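Local coordinates for cycloserine biosynthesis protein DcsG (Streptomyces lavendulae, PDB 6JIL), which catalyses the ATP- and magnesium-dependent ring closure of O-ureido-D-serine to the antibiotic D-cycloserine, as a monomeric ATP-grasp ligase, at residues A[15-20]-A[215-220]; A[36-41]-A[60-65]; A[43-48]-A[67-72]; A[250-255]-A[287-292]. One frame throughout, in Å; residues are numbered along the deposited sequence.

Contact 1 (A[15-20]-A[215-220])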
loop_
_atom_site.group_PDB
_atom_site.type_symbol
_atom_site.label_atom_id
_atom_site.label_comp_id
_atom_site.label_asym_id
_atom_site.label_seq_id
_atom_site.Cartn_x
_atom_site.Cartn_y
_atom_site.Cartn_z
ATOM N N ILE A 15 12.504 -0.819 10.225
ATOM C CA ILE A 15 12.188 -1.710 9.115
ATOM C C ILE A 15 12.013 -0.953 7.800
ATOM O O ILE A 15 11.478 -1.491 6.840
ATOM C CB ILE A 15 10.917 -2.538 9.392
ATOM C CG1 ILE A 15 9.715 -1.608 9.565
ATOM C CG2 ILE A 15 11.130 -3.394 10.630
ATOM C CD1 ILE A 15 8.372 -2.301 9.444
ATOM N N ASP A 16 12.462 0.296 7.764
ATOM C CA ASP A 16 12.363 1.100 6.550
ATOM C C ASP A 16 13.699 0.973 5.839
ATOM O O ASP A 16 14.536 1.873 5.912
ATOM C CB ASP A 16 12.106 2.571 6.894
ATOM C CG ASP A 16 11.956 3.447 5.656
ATOM O OD1 ASP A 16 12.125 2.935 4.527
ATOM O OD2 ASP A 16 11.670 4.654 5.816
ATOM N N TYR A 17 13.896 -0.155 5.164
ATOM C CA TYR A 17 15.144 -0.424 4.454
ATOM C C TYR A 17 15.455 0.626 3.397
ATOM O O TYR A 17 16.600 0.753 2.971
ATOM C CB TYR A 17 15.087 -1.817 3.818
ATOM C CG TYR A 17 14.532 -2.835 4.777
ATOM C CD1 TYR A 17 13.375 -3.548 4.473
ATOM C CD2 TYR A 17 15.105 -3.012 6.036
ATOM C CE1 TYR A 17 12.794 -4.410 5.410
ATOM C CE2 TYR A 17 14.532 -3.867 6.978
ATOM C CZ TYR A 17 13.379 -4.558 6.661
ATOM O OH TYR A 17 12.800 -5.382 7.603
ATOM N N ASP A 18 14.443 1.396 3.008
ATOM C CA ASP A 18 14.614 2.425 1.990
ATOM C C ASP A 18 15.258 3.732 2.473
ATOM O O ASP A 18 15.937 4.410 1.702
ATOM C CB ASP A 18 13.256 2.742 1.345
ATOM C CG ASP A 18 12.652 1.545 0.618
ATOM O OD1 ASP A 18 11.408 1.390 0.663
ATOM O OD2 ASP A 18 13.412 0.766 -0.008
HETATM N N MSE A 19 15.069 4.082 3.738
HETATM C CA MSE A 19 15.613 5.346 4.239
HETATM C C MSE A 19 17.110 5.578 4.016
HETATM O O MSE A 19 17.503 6.634 3.526
HETATM C CB MSE A 19 15.290 5.533 5.721
HETATM C CG MSE A 19 15.370 6.994 6.158
HETATM SE SE MSE A 19 14.089 8.144 5.210
HETATM C CE MSE A 19 12.508 7.692 6.243
ATOM N N PRO A 20 17.963 4.605 4.379
ATOM C CA PRO A 20 19.407 4.795 4.176
ATOM C C PRO A 20 19.764 5.125 2.720
ATOM O O PRO A 20 20.417 6.132 2.447
ATOM C CB PRO A 20 20.002 3.465 4.640
ATOM C CG PRO A 20 19.055 3.029 5.719
ATOM C CD PRO A 20 17.689 3.355 5.115
ATOM N N PRO A 215 6.170 -9.237 5.852
ATOM C CA PRO A 215 7.161 -9.113 4.772
ATOM C C PRO A 215 8.564 -8.620 5.109
ATOM O O PRO A 215 8.962 -7.534 4.694
ATOM C CB PRO A 215 6.459 -8.198 3.779
ATOM C CG PRO A 215 5.713 -7.289 4.672
ATOM C CD PRO A 215 5.095 -8.248 5.666
ATOM N N THR A 216 9.316 -9.430 5.846
ATOM C CA THR A 216 10.683 -9.086 6.215
ATOM C C THR A 216 11.617 -9.354 5.027
ATOM O O THR A 216 11.225 -10.005 4.062
ATOM C CB THR A 216 11.133 -9.906 7.432
ATOM O OG1 THR A 216 10.681 -11.259 7.286
ATOM C CG2 THR A 216 10.555 -9.317 8.709
ATOM N N LEU A 217 12.849 -8.861 5.103
ATOM C CA LEU A 217 13.817 -9.037 4.013
ATOM C C LEU A 217 13.975 -10.453 3.471
ATOM O O LEU A 217 14.148 -10.638 2.269
ATOM C CB LEU A 217 15.193 -8.501 4.429
ATOM C CG LEU A 217 15.232 -6.975 4.508
ATOM C CD1 LEU A 217 16.605 -6.498 4.957
ATOM C CD2 LEU A 217 14.881 -6.411 3.139
ATOM N N ASP A 218 13.923 -11.454 4.340
ATOM C CA ASP A 218 14.068 -12.824 3.872
ATOM C C ASP A 218 12.880 -13.263 3.013
ATOM O O ASP A 218 12.944 -14.272 2.306
ATOM C CB ASP A 218 14.271 -13.767 5.062
ATOM C CG ASP A 218 13.209 -13.610 6.124
ATOM O OD1 ASP A 218 12.859 -12.460 6.462
ATOM O OD2 ASP A 218 12.735 -14.644 6.631
ATOM N N PHE A 219 11.800 -12.494 3.057
ATOM C CA PHE A 219 10.627 -12.818 2.255
ATOM C C PHE A 219 10.668 -12.104 0.909
ATOM O O PHE A 219 9.739 -12.228 0.112
ATOM C CB PHE A 219 9.336 -12.428 2.983
ATOM C CG PHE A 219 8.917 -13.395 4.053
ATOM C CD1 PHE A 219 9.169 -13.127 5.391
ATOM C CD2 PHE A 219 8.255 -14.569 3.723
ATOM C CE1 PHE A 219 8.762 -14.016 6.387
ATOM C CE2 PHE A 219 7.847 -15.465 4.712
ATOM C CZ PHE A 219 8.099 -15.186 6.046
ATOM N N ARG A 220 11.744 -11.360 0.655
ATOM C CA ARG A 220 11.865 -10.620 -0.603
ATOM C C ARG A 220 13.103 -10.955 -1.424
ATOM O O ARG A 220 14.122 -11.380 -0.888
ATOM C CB ARG A 220 11.876 -9.119 -0.326
ATOM C CG ARG A 220 10.901 -8.685 0.740
ATOM C CD ARG A 220 10.886 -7.183 0.879
ATOM N NE ARG A 220 10.089 -6.785 2.026
ATOM C CZ ARG A 220 9.467 -5.620 2.136
ATOM N NH1 ARG A 220 9.546 -4.732 1.158
ATOM N NH2 ARG A 220 8.777 -5.342 3.233
HETATM O O HOH W 1 10.245 -5.463 7.049
HETATM O O HOH W 2 13.618 -7.701 7.544
#
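Tyr17 and Leu217 mark the nearest approach of the two backbones, with CA atoms 8.7 Å apart, where the type I turn Asp16 to Met19 meets the short 3-10 segment 217-219. One side chain from each segment fills the gap. CG of Tyr17 lies beside its own backbone N and anti to the carbonyl carbon (chi1 -45°), which swings the phenol toward Leu217. The leucine lies over one ring face: its CG stands 3.7 Å from the centroid of the Tyr17 ring and 14° off the normal, a CH-pi contact. Leu217 CD2 presses to 3.5 Å from Tyr17 CD1, while Leu217 CD1 covers the CD2-CE2 side, so a branched chain suits a broad ring here. Ile15 O sits above the centre of the opposite face.

A phenol also serves the polar end. Its hydroxyl meets two waters: one, 2.6 Å from Tyr17 OH, gives a weak bond to Pro215 O, and the other, 2.5 Å from Tyr17 OH, accepts from Leu217 N. Pro215 O is gripped more firmly by Arg220, whose NE and NH2 approach it side-on, NH2 at 2.6 Å, with Pro215 O in the guanidinium plane. This fork, with bonds from NH1 to Ser276 and Asn278, fixes the head of an inferred active-site residue.

The Asp16 carboxylate weakly caps, through OD1, the turn that leads into helix 19-28 and bonds Ser55 of strand 50-55, while Asp18 accepts from the backbone of Leu277 and Leu279. Segment 215-220 runs into strand 220-223, an outermost strand of the five-stranded antiparallel sheet.

Contact 2 (A[36-41]-A[60-65])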
loop_
_atom_site.group_PDB
_atom_site.type_symbol
_atom_site.label_atom_id
_atom_site.label_comp_id
_atom_site.label_asym_id
_atom_site.label_seq_id
_atom_site.Cartn_x
_atom_site.Cartn_y
_atom_site.Cartn_z
ATOM N N CYS A 36 11.726 12.718 10.003
ATOM C CA CYS A 36 10.841 13.203 11.060
ATOM C C CYS A 36 9.777 12.206 11.503
ATOM O O CYS A 36 9.145 11.553 10.676
ATOM C CB CYS A 36 10.132 14.478 10.599
ATOM S SG CYS A 36 11.222 15.780 10.050
ATOM N N ASP A 37 9.572 12.110 12.812
ATOM C CA ASP A 37 8.558 11.227 13.359
ATOM C C ASP A 37 7.267 12.045 13.373
ATOM O O ASP A 37 7.253 13.163 13.884
ATOM C CB ASP A 37 8.945 10.801 14.777
ATOM C CG ASP A 37 7.970 9.811 15.376
ATOM O OD1 ASP A 37 8.371 9.065 16.291
ATOM O OD2 ASP A 37 6.799 9.780 14.942
ATOM N N TRP A 38 6.187 11.506 12.811
ATOM C CA TRP A 38 4.945 12.264 12.773
ATOM C C TRP A 38 4.340 12.520 14.150
ATOM O O TRP A 38 3.490 13.406 14.299
ATOM C CB TRP A 38 3.909 11.598 11.848
ATOM C CG TRP A 38 3.465 10.225 12.253
ATOM C CD1 TRP A 38 4.159 9.059 12.109
ATOM C CD2 TRP A 38 2.206 9.871 12.844
ATOM N NE1 TRP A 38 3.410 7.999 12.565
ATOM C CE2 TRP A 38 2.207 8.469 13.023
ATOM C CE3 TRP A 38 1.076 10.603 13.239
ATOM C CZ2 TRP A 38 1.122 7.780 13.582
ATOM C CZ3 TRP A 38 -0.012 9.913 13.797
ATOM C CH2 TRP A 38 0.024 8.518 13.960
ATOM N N GLU A 39 4.778 11.759 15.151
ATOM C CA GLU A 39 4.269 11.927 16.516
ATOM C C GLU A 39 5.192 12.764 17.403
ATOM O O GLU A 39 4.980 12.876 18.607
ATOM C CB GLU A 39 4.012 10.561 17.162
ATOM C CG GLU A 39 2.718 9.917 16.674
ATOM C CD GLU A 39 2.488 8.519 17.218
ATOM O OE1 GLU A 39 1.304 8.148 17.398
ATOM O OE2 GLU A 39 3.479 7.787 17.449
ATOM N N ASP A 40 6.220 13.349 16.800
ATOM C CA ASP A 40 7.162 14.184 17.532
ATOM C C ASP A 40 6.624 15.613 17.568
ATOM O O ASP A 40 6.693 16.340 16.580
ATOM C CB ASP A 40 8.521 14.150 16.836
ATOM C CG ASP A 40 9.571 14.971 17.555
ATOM O OD1 ASP A 40 10.736 14.941 17.107
ATOM O OD2 ASP A 40 9.239 15.640 18.557
ATOM N N GLY A 41 6.088 16.012 18.715
ATOM C CA GLY A 41 5.527 17.345 18.845
ATOM C C GLY A 41 6.517 18.493 18.771
ATOM O O GLY A 41 6.109 19.649 18.702
ATOM N N ALA A 60 -1.387 2.470 10.737
ATOM C CA ALA A 60 -2.319 1.350 10.671
ATOM C C ALA A 60 -2.945 1.063 12.030
ATOM O O ALA A 60 -3.966 0.388 12.111
ATOM C CB ALA A 60 -1.609 0.104 10.160
ATOM N N GLU A 61 -2.318 1.568 13.090
ATOM C CA GLU A 61 -2.811 1.380 14.454
ATOM C C GLU A 61 -3.662 2.562 14.888
ATOM O O GLU A 61 -4.478 2.444 15.800
ATOM C CB GLU A 61 -1.649 1.232 15.433
ATOM C CG GLU A 61 -1.038 -0.139 15.452
ATOM C CD GLU A 61 0.284 -0.153 16.172
ATOM O OE1 GLU A 61 0.362 0.417 17.284
ATOM O OE2 GLU A 61 1.249 -0.738 15.630
ATOM N N ARG A 62 -3.458 3.701 14.239
ATOM C CA ARG A 62 -4.212 4.904 14.558
ATOM C C ARG A 62 -4.412 5.730 13.291
ATOM O O ARG A 62 -3.858 6.814 13.130
ATOM C CB ARG A 62 -3.487 5.708 15.643
ATOM C CG ARG A 62 -1.975 5.766 15.497
ATOM C CD ARG A 62 -1.342 6.483 16.682
ATOM N NE ARG A 62 -1.641 5.823 17.953
ATOM C CZ ARG A 62 -1.145 4.643 18.326
ATOM N NH1 ARG A 62 -0.313 3.981 17.526
ATOM N NH2 ARG A 62 -1.482 4.123 19.502
ATOM N N GLN A 63 -5.233 5.193 12.401
ATOM C CA GLN A 63 -5.522 5.811 11.124
ATOM C C GLN A 63 -6.026 7.240 11.225
ATOM O O GLN A 63 -5.441 8.141 10.635
ATOM C CB GLN A 63 -6.525 4.946 10.358
ATOM C CG GLN A 63 -6.096 3.483 10.230
ATOM C CD GLN A 63 -6.484 2.628 11.436
ATOM O OE1 GLN A 63 -6.206 2.980 12.584
ATOM N NE2 GLN A 63 -7.126 1.490 11.171
ATOM N N ALA A 64 -7.106 7.451 11.967
ATOM C CA ALA A 64 -7.664 8.791 12.115
ATOM C C ALA A 64 -6.612 9.793 12.585
ATOM O O ALA A 64 -6.579 10.929 12.108
ATOM C CB ALA A 64 -8.842 8.773 13.095
ATOM N N GLU A 65 -5.763 9.369 13.519
ATOM C CA GLU A 65 -4.713 10.230 14.060
ATOM C C GLU A 65 -3.724 10.670 12.991
ATOM O O GLU A 65 -3.336 11.839 12.946
ATOM C CB GLU A 65 -3.934 9.524 15.178
ATOM C CG GLU A 65 -4.670 9.390 16.503
ATOM C CD GLU A 65 -5.792 8.367 16.470
ATOM O OE1 GLU A 65 -6.401 8.124 17.535
ATOM O OE2 GLU A 65 -6.068 7.803 15.392
#
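Glu39, which reaches across to Arg62, is itself held at its backbone: Glu39 N donates almost straight (170°) to Asp37 OD2 at 2.8 Å, an Asx turn within the type I turn Asp37 to Asp40. The extended Glu39 side chain crosses Arg62 at about a right angle, and Glu39 OE1 comes to 3.2 Å from Arg62 CD. From Glu39 OE1 to Arg62 NE is a longer 3.8 Å, and the oxygen lies well out of the guanidinium plane, so the attraction is one of charge without a directed N-H. Glu61 adds a second long ion pair, Arg62 NH1 to Glu61 OE1 (3.6 Å).

Trp38 supplies the apolar part. Its CG takes the crowded position between N and the carbonyl carbon (chi1 62°), and the indole points at the helix start. Arg62 CG meets the ring at its edge, 3.7 Å from Trp38 CH2; Trp38 CZ3 reaches the backbone of Glu65, and Glu39 CG covers a face of the indole. Trp38 NE1 is satisfied by Asp9.

Arg62 is the N-cap residue of helix 63-76. The contact joins that helix start to the turn after strand 33-37, an edge strand of the parallel sheet, with Trp38 packed on Val7 of strand 4-8.

Contact 3 (A[43-48]-A[67-72]); sequences VDWSRF and LAFCER
Trp45 and Phe69 make the whole contact by an edge-to-face aromatic pair, burying 97 Å² in all. The edge of Phe69 is directed at the six-membered ring of Trp45, in the T-shaped manner, with planes at 77° and the centroids of the two rings 5.0 Å apart. Two atoms of that edge do the touching: Phe69 CZ lies 3.4 Å from Trp45 CZ2, and Phe69 CE1 is 3.6 Å from Trp45 CE2. An edge of slightly positive hydrogens against an electron-rich indole face is favourable, and the large tryptophan spans the distance between a loop and a helix whose nearest CA atoms, those of Trp45 and Arg72, are 9.4 Å apart. Phe69 gets there because its CG is anti to the backbone N (chi1 161°), which brings the ring nearer although its first bond does not aim at the loop.

Apolar packing continues on the opposite face of the indole, where Val43 CG1 sits off-centre. Trp45 is therefore clamped between an aliphatic branch of its own loop and the phenyl edge. Within the helix, the flat guanidinium of Arg72 packs over Phe69 CA.

The polar bonds are local. Asp44 OD1 accepts from Ser46 N at 3.1 Å in an Asx turn, and Arg47 N donates to Asp44 O at 3.0 Å; together they shape the 3-10 segment 45-47 that presents Trp45.

Segment 43-48 belongs to the connection between strands 33-37 and 50-55, and Trp45 packs on Ala5, Val7, Cys36 and Val51 of the parallel sheet. Helix 63-76 covers the same sheet beside it, with Phe69 resting on Phe53.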
loop_
_atom_site.group_PDB
_atom_site.type_symbol
_atom_site.label_atom_id
_atom_site.label_comp_id
_atom_site.label_asym_id
_atom_site.label_seq_id
_atom_site.Cartn_x
_atom_site.Cartn_y
_atom_site.Cartn_z
ATOM N N VAL A 43 8.522 19.073 16.302
ATOM C CA VAL A 43 8.802 19.403 14.912
ATOM C C VAL A 43 8.013 20.600 14.391
ATOM O O VAL A 43 6.796 20.663 14.518
ATOM C CB VAL A 43 8.514 18.212 13.986
ATOM C CG1 VAL A 43 8.869 18.574 12.556
ATOM C CG2 VAL A 43 9.306 17.000 14.436
ATOM N N ASP A 44 8.721 21.553 13.806
ATOM C CA ASP A 44 8.072 22.723 13.236
ATOM C C ASP A 44 7.948 22.424 11.747
ATOM O O ASP A 44 8.864 22.702 10.972
ATOM C CB ASP A 44 8.933 23.966 13.461
ATOM C CG ASP A 44 8.318 25.212 12.867
ATOM O OD1 ASP A 44 7.211 25.108 12.300
ATOM O OD2 ASP A 44 8.943 26.291 12.967
ATOM N N TRP A 45 6.817 21.843 11.355
ATOM C CA TRP A 45 6.599 21.469 9.964
ATOM C C TRP A 45 6.581 22.644 8.992
ATOM O O TRP A 45 6.722 22.462 7.783
ATOM C CB TRP A 45 5.319 20.636 9.851
ATOM C CG TRP A 45 5.398 19.384 10.690
ATOM C CD1 TRP A 45 5.082 19.262 12.016
ATOM C CD2 TRP A 45 5.917 18.109 10.285
ATOM N NE1 TRP A 45 5.376 17.997 12.462
ATOM C CE2 TRP A 45 5.890 17.267 11.422
ATOM C CE3 TRP A 45 6.407 17.598 9.074
ATOM C CZ2 TRP A 45 6.335 15.933 11.383
ATOM C CZ3 TRP A 45 6.848 16.276 9.034
ATOM C CH2 TRP A 45 6.808 15.458 10.185
ATOM N N SER A 46 6.438 23.851 9.527
ATOM C CA SER A 46 6.420 25.053 8.702
ATOM C C SER A 46 7.809 25.324 8.120
ATOM O O SER A 46 7.947 26.076 7.160
ATOM C CB SER A 46 5.975 26.263 9.534
ATOM O OG SER A 46 6.975 26.651 10.463
ATOM N N ARG A 47 8.832 24.708 8.709
ATOM C CA ARG A 47 10.214 24.885 8.258
ATOM C C ARG A 47 10.540 24.210 6.932
ATOM O O ARG A 47 11.488 24.609 6.260
ATOM C CB ARG A 47 11.204 24.332 9.287
ATOM C CG ARG A 47 11.417 25.154 10.530
ATOM C CD ARG A 47 12.550 24.534 11.351
ATOM N NE ARG A 47 12.288 23.127 11.663
ATOM C CZ ARG A 47 13.014 22.101 11.224
ATOM N NH1 ARG A 47 14.068 22.305 10.442
ATOM N NH2 ARG A 47 12.677 20.864 11.567
ATOM N N PHE A 48 9.780 23.182 6.569
ATOM C CA PHE A 48 10.042 22.447 5.337
ATOM C C PHE A 48 9.443 23.023 4.059
ATOM O O PHE A 48 8.401 23.675 4.074
ATOM C CB PHE A 48 9.572 20.997 5.482
ATOM C CG PHE A 48 10.108 20.307 6.697
ATOM C CD1 PHE A 48 9.329 20.171 7.836
ATOM C CD2 PHE A 48 11.407 19.816 6.712
ATOM C CE1 PHE A 48 9.838 19.556 8.970
ATOM C CE2 PHE A 48 11.925 19.202 7.840
ATOM C CZ PHE A 48 11.140 19.071 8.972
ATOM N N LEU A 67 -4.227 10.649 9.665
ATOM C CA LEU A 67 -4.927 11.446 8.669
ATOM C C LEU A 67 -5.042 12.885 9.170
ATOM O O LEU A 67 -4.907 13.829 8.393
ATOM C CB LEU A 67 -6.319 10.863 8.403
ATOM C CG LEU A 67 -6.429 9.754 7.353
ATOM C CD1 LEU A 67 -5.447 8.658 7.669
ATOM C CD2 LEU A 67 -7.851 9.188 7.312
ATOM N N ALA A 68 -5.281 13.048 10.469
ATOM C CA ALA A 68 -5.403 14.377 11.066
ATOM C C ALA A 68 -4.053 15.086 10.999
ATOM O O ALA A 68 -3.974 16.291 10.746
ATOM C CB ALA A 68 -5.870 14.260 12.520
ATOM N N PHE A 69 -2.993 14.320 11.228
ATOM C CA PHE A 69 -1.640 14.849 11.187
ATOM C C PHE A 69 -1.364 15.382 9.790
ATOM O O PHE A 69 -0.937 16.515 9.624
ATOM C CB PHE A 69 -0.634 13.747 11.532
ATOM C CG PHE A 69 0.771 14.053 11.100
ATOM C CD1 PHE A 69 1.560 14.936 11.821
ATOM C CD2 PHE A 69 1.302 13.462 9.955
ATOM C CE1 PHE A 69 2.870 15.230 11.407
ATOM C CE2 PHE A 69 2.607 13.747 9.531
ATOM C CZ PHE A 69 3.389 14.631 10.260
ATOM N N CYS A 70 -1.619 14.555 8.785
ATOM C CA CYS A 70 -1.403 14.953 7.402
ATOM C C CYS A 70 -2.179 16.225 7.082
ATOM O O CYS A 70 -1.639 17.159 6.487
ATOM C CB CYS A 70 -1.835 13.829 6.458
ATOM S SG CYS A 70 -0.876 12.315 6.631
ATOM N N GLU A 71 -3.452 16.249 7.471
ATOM C CA GLU A 71 -4.314 17.400 7.249
ATOM C C GLU A 71 -3.703 18.676 7.837
ATOM O O GLU A 71 -3.632 19.700 7.162
ATOM C CB GLU A 71 -5.688 17.141 7.869
ATOM C CG GLU A 71 -6.693 18.276 7.722
ATOM C CD GLU A 71 -6.939 18.667 6.272
ATOM O OE1 GLU A 71 -6.998 17.768 5.403
ATOM O OE2 GLU A 71 -7.085 19.879 6.007
ATOM N N ARG A 72 -3.261 18.615 9.090
ATOM C CA ARG A 72 -2.663 19.782 9.739
ATOM C C ARG A 72 -1.357 20.221 9.080
ATOM O O ARG A 72 -1.045 21.407 9.038
ATOM C CB ARG A 72 -2.366 19.502 11.212
ATOM C CG ARG A 72 -3.574 19.324 12.112
ATOM C CD ARG A 72 -3.138 19.456 13.583
ATOM N NE ARG A 72 -2.169 18.430 13.952
ATOM C CZ ARG A 72 -2.487 17.171 14.234
ATOM N NH1 ARG A 72 -3.756 16.782 14.199
ATOM N NH2 ARG A 72 -1.535 16.294 14.527
#

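Contact 4 (A[250-255]-A[287-292]); sequences LVCGRV and LRFAQA
Val251 and Ala292 bring the two backbones to within 5.9 Å, CA to CA, and one turn earlier on the helix Phe289 faces Cys252 with CA atoms 7.0 Å apart. The approach is this close because alanine is small: Ala292 CB lies just 4.0 Å from Val251 O, where the chain turns into strand 252-259.

The side chains meet around the phenyl ring of Phe289. With chi1 at -171° the ring trails away from the amide side, beside the carbonyl carbon, and reaches from the helix flank to the strand. Cys252 SG comes to 3.7 Å from Phe289 CZ and 4.4 Å from the ring centroid, a sulfur-aromatic contact made obliquely, 41° off the normal. The thiol is compact and weakly polar, well suited to a buried aromatic neighbour, and Cys252 CB adds a touch at 3.8 Å from Phe289 CE1. Val251 is looser, its CG2 standing near the plane at the ring edge. All four residues are buried.

Two positions along the strand from Cys252, the inferred active-site Arg254 pairs with Glu271, a magnesium ligand, and with Asp256. Helix 285-296 packs against this end of the antiparallel sheet, Phe289 meeting Phe192 of strand 186-192, and its other neighbours include helix 19-28, through Phe289 on Leu22 and Ala290 on Ala25.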
loop_
_atom_site.group_PDB
_atom_site.type_symbol
_atom_site.label_atom_id
_atom_site.label_comp_id
_atom_site.label_asym_id
_atom_site.label_seq_id
_atom_site.Cartn_x
_atom_site.Cartn_y
_atom_site.Cartn_z
ATOM N N LEU A 250 2.538 9.969 -10.413
ATOM C CA LEU A 250 2.842 9.768 -9.013
ATOM C C LEU A 250 4.370 9.743 -8.907
ATOM O O LEU A 250 5.038 9.048 -9.672
ATOM C CB LEU A 250 2.222 8.456 -8.534
ATOM C CG LEU A 250 0.695 8.547 -8.488
ATOM C CD1 LEU A 250 0.080 7.201 -8.807
ATOM C CD2 LEU A 250 0.262 9.056 -7.117
ATOM N N VAL A 251 4.924 10.530 -7.990
ATOM C CA VAL A 251 6.373 10.568 -7.822
ATOM C C VAL A 251 6.869 9.138 -7.687
ATOM O O VAL A 251 7.881 8.755 -8.274
ATOM C CB VAL A 251 6.794 11.366 -6.558
ATOM C CG1 VAL A 251 6.422 12.817 -6.715
ATOM C CG2 VAL A 251 6.117 10.789 -5.321
ATOM N N CYS A 252 6.142 8.347 -6.908
ATOM C CA CYS A 252 6.504 6.957 -6.701
ATOM C C CYS A 252 5.260 6.178 -6.332
ATOM O O CYS A 252 4.262 6.753 -5.892
ATOM C CB CYS A 252 7.535 6.824 -5.576
ATOM S SG CYS A 252 6.861 7.094 -3.928
ATOM N N GLY A 253 5.326 4.866 -6.519
ATOM C CA GLY A 253 4.201 4.022 -6.189
ATOM C C GLY A 253 4.610 2.581 -6.347
ATOM O O GLY A 253 5.580 2.279 -7.028
ATOM N N ARG A 254 3.882 1.690 -5.696
ATOM C CA ARG A 254 4.167 0.277 -5.797
ATOM C C ARG A 254 2.840 -0.403 -6.074
ATOM O O ARG A 254 1.839 -0.117 -5.413
ATOM C CB ARG A 254 4.764 -0.261 -4.493
ATOM C CG ARG A 254 5.483 -1.598 -4.673
ATOM C CD ARG A 254 5.968 -2.212 -3.352
ATOM N NE ARG A 254 4.876 -2.800 -2.591
ATOM C CZ ARG A 254 4.403 -2.306 -1.450
ATOM N NH1 ARG A 254 4.933 -1.208 -0.929
ATOM N NH2 ARG A 254 3.390 -2.905 -0.837
ATOM N N VAL A 255 2.832 -1.289 -7.061
ATOM C CA VAL A 255 1.633 -2.015 -7.423
ATOM C C VAL A 255 1.930 -3.485 -7.212
ATOM O O VAL A 255 2.839 -4.027 -7.838
ATOM C CB VAL A 255 1.272 -1.774 -8.893
ATOM C CG1 VAL A 255 -0.027 -2.476 -9.234
ATOM C CG2 VAL A 255 1.159 -0.281 -9.153
ATOM N N LEU A 287 18.101 6.555 -6.833
ATOM C CA LEU A 287 18.477 7.746 -7.591
ATOM C C LEU A 287 17.278 8.241 -8.393
ATOM O O LEU A 287 17.032 9.443 -8.487
ATOM C CB LEU A 287 19.650 7.442 -8.536
ATOM C CG LEU A 287 20.108 8.573 -9.467
ATOM C CD1 LEU A 287 20.526 9.778 -8.637
ATOM C CD2 LEU A 287 21.268 8.104 -10.344
ATOM N N ARG A 288 16.527 7.306 -8.961
ATOM C CA ARG A 288 15.353 7.663 -9.740
ATOM C C ARG A 288 14.306 8.314 -8.845
ATOM O O ARG A 288 13.530 9.161 -9.286
ATOM C CB ARG A 288 14.740 6.427 -10.396
ATOM C CG ARG A 288 15.675 5.637 -11.267
ATOM C CD ARG A 288 14.859 4.709 -12.116
ATOM N NE ARG A 288 15.672 3.794 -12.901
ATOM C CZ ARG A 288 15.219 3.138 -13.964
ATOM N NH1 ARG A 288 13.960 3.308 -14.367
ATOM N NH2 ARG A 288 16.018 2.302 -14.615
ATOM N N PHE A 289 14.278 7.908 -7.583
ATOM C CA PHE A 289 13.319 8.472 -6.648
ATOM C C PHE A 289 13.742 9.899 -6.292
ATOM O O PHE A 289 12.938 10.830 -6.352
ATOM C CB PHE A 289 13.241 7.600 -5.394
ATOM C CG PHE A 289 12.137 7.975 -4.462
ATOM C CD1 PHE A 289 11.135 8.853 -4.859
ATOM C CD2 PHE A 289 12.086 7.433 -3.184
ATOM C CE1 PHE A 289 10.094 9.186 -3.998
ATOM C CE2 PHE A 289 11.054 7.756 -2.316
ATOM C CZ PHE A 289 10.054 8.636 -2.723
ATOM N N ALA A 290 15.015 10.069 -5.942
ATOM C CA ALA A 290 15.528 11.386 -5.586
ATOM C C ALA A 290 15.390 12.351 -6.760
ATOM O O ALA A 290 15.057 13.518 -6.572
ATOM C CB ALA A 290 16.983 11.283 -5.165
ATOM N N GLN A 291 15.642 11.868 -7.971
ATOM C CA GLN A 291 15.525 12.726 -9.142
ATOM C C GLN A 291 14.085 13.176 -9.350
ATOM O O GLN A 291 13.833 14.350 -9.619
ATOM C CB GLN A 291 16.050 12.015 -10.394
ATOM C CG GLN A 291 17.572 11.924 -10.434
ATOM C CD GLN A 291 18.091 11.219 -11.672
ATOM O OE1 GLN A 291 17.824 10.039 -11.884
ATOM N NE2 GLN A 291 18.833 11.942 -12.495
ATOM N N ALA A 292 13.148 12.240 -9.226
ATOM C CA ALA A 292 11.734 12.554 -9.370
ATOM C C ALA A 292 11.367 13.613 -8.328
ATOM O O ALA A 292 10.628 14.556 -8.618
ATOM C CB ALA A 292 10.892 11.303 -9.163
#

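Contacts 2 and 3 form one continuous packing unit, their centres 11 Å apart: both use helix 63-76, Trp38 CB lies 3.4 Å from Phe69 CE2, and Cys36 CB is 3.5 Å from Trp45 CH2. Both lie away from the catalytic centre. Contacts 1 and 4, 17 Å apart between centres, belong to its surroundings, for they include Arg220 and Arg254, two inferred active-site residues. The Thr216 side chain of contact 1 is about 12 Å from ADP, and that of Cys252 in contact 4 about 13 Å from magnesium. Contacts 1 and 4 do not touch, but helix 19-28, which begins within segment 15-20, packs against helix 285-296.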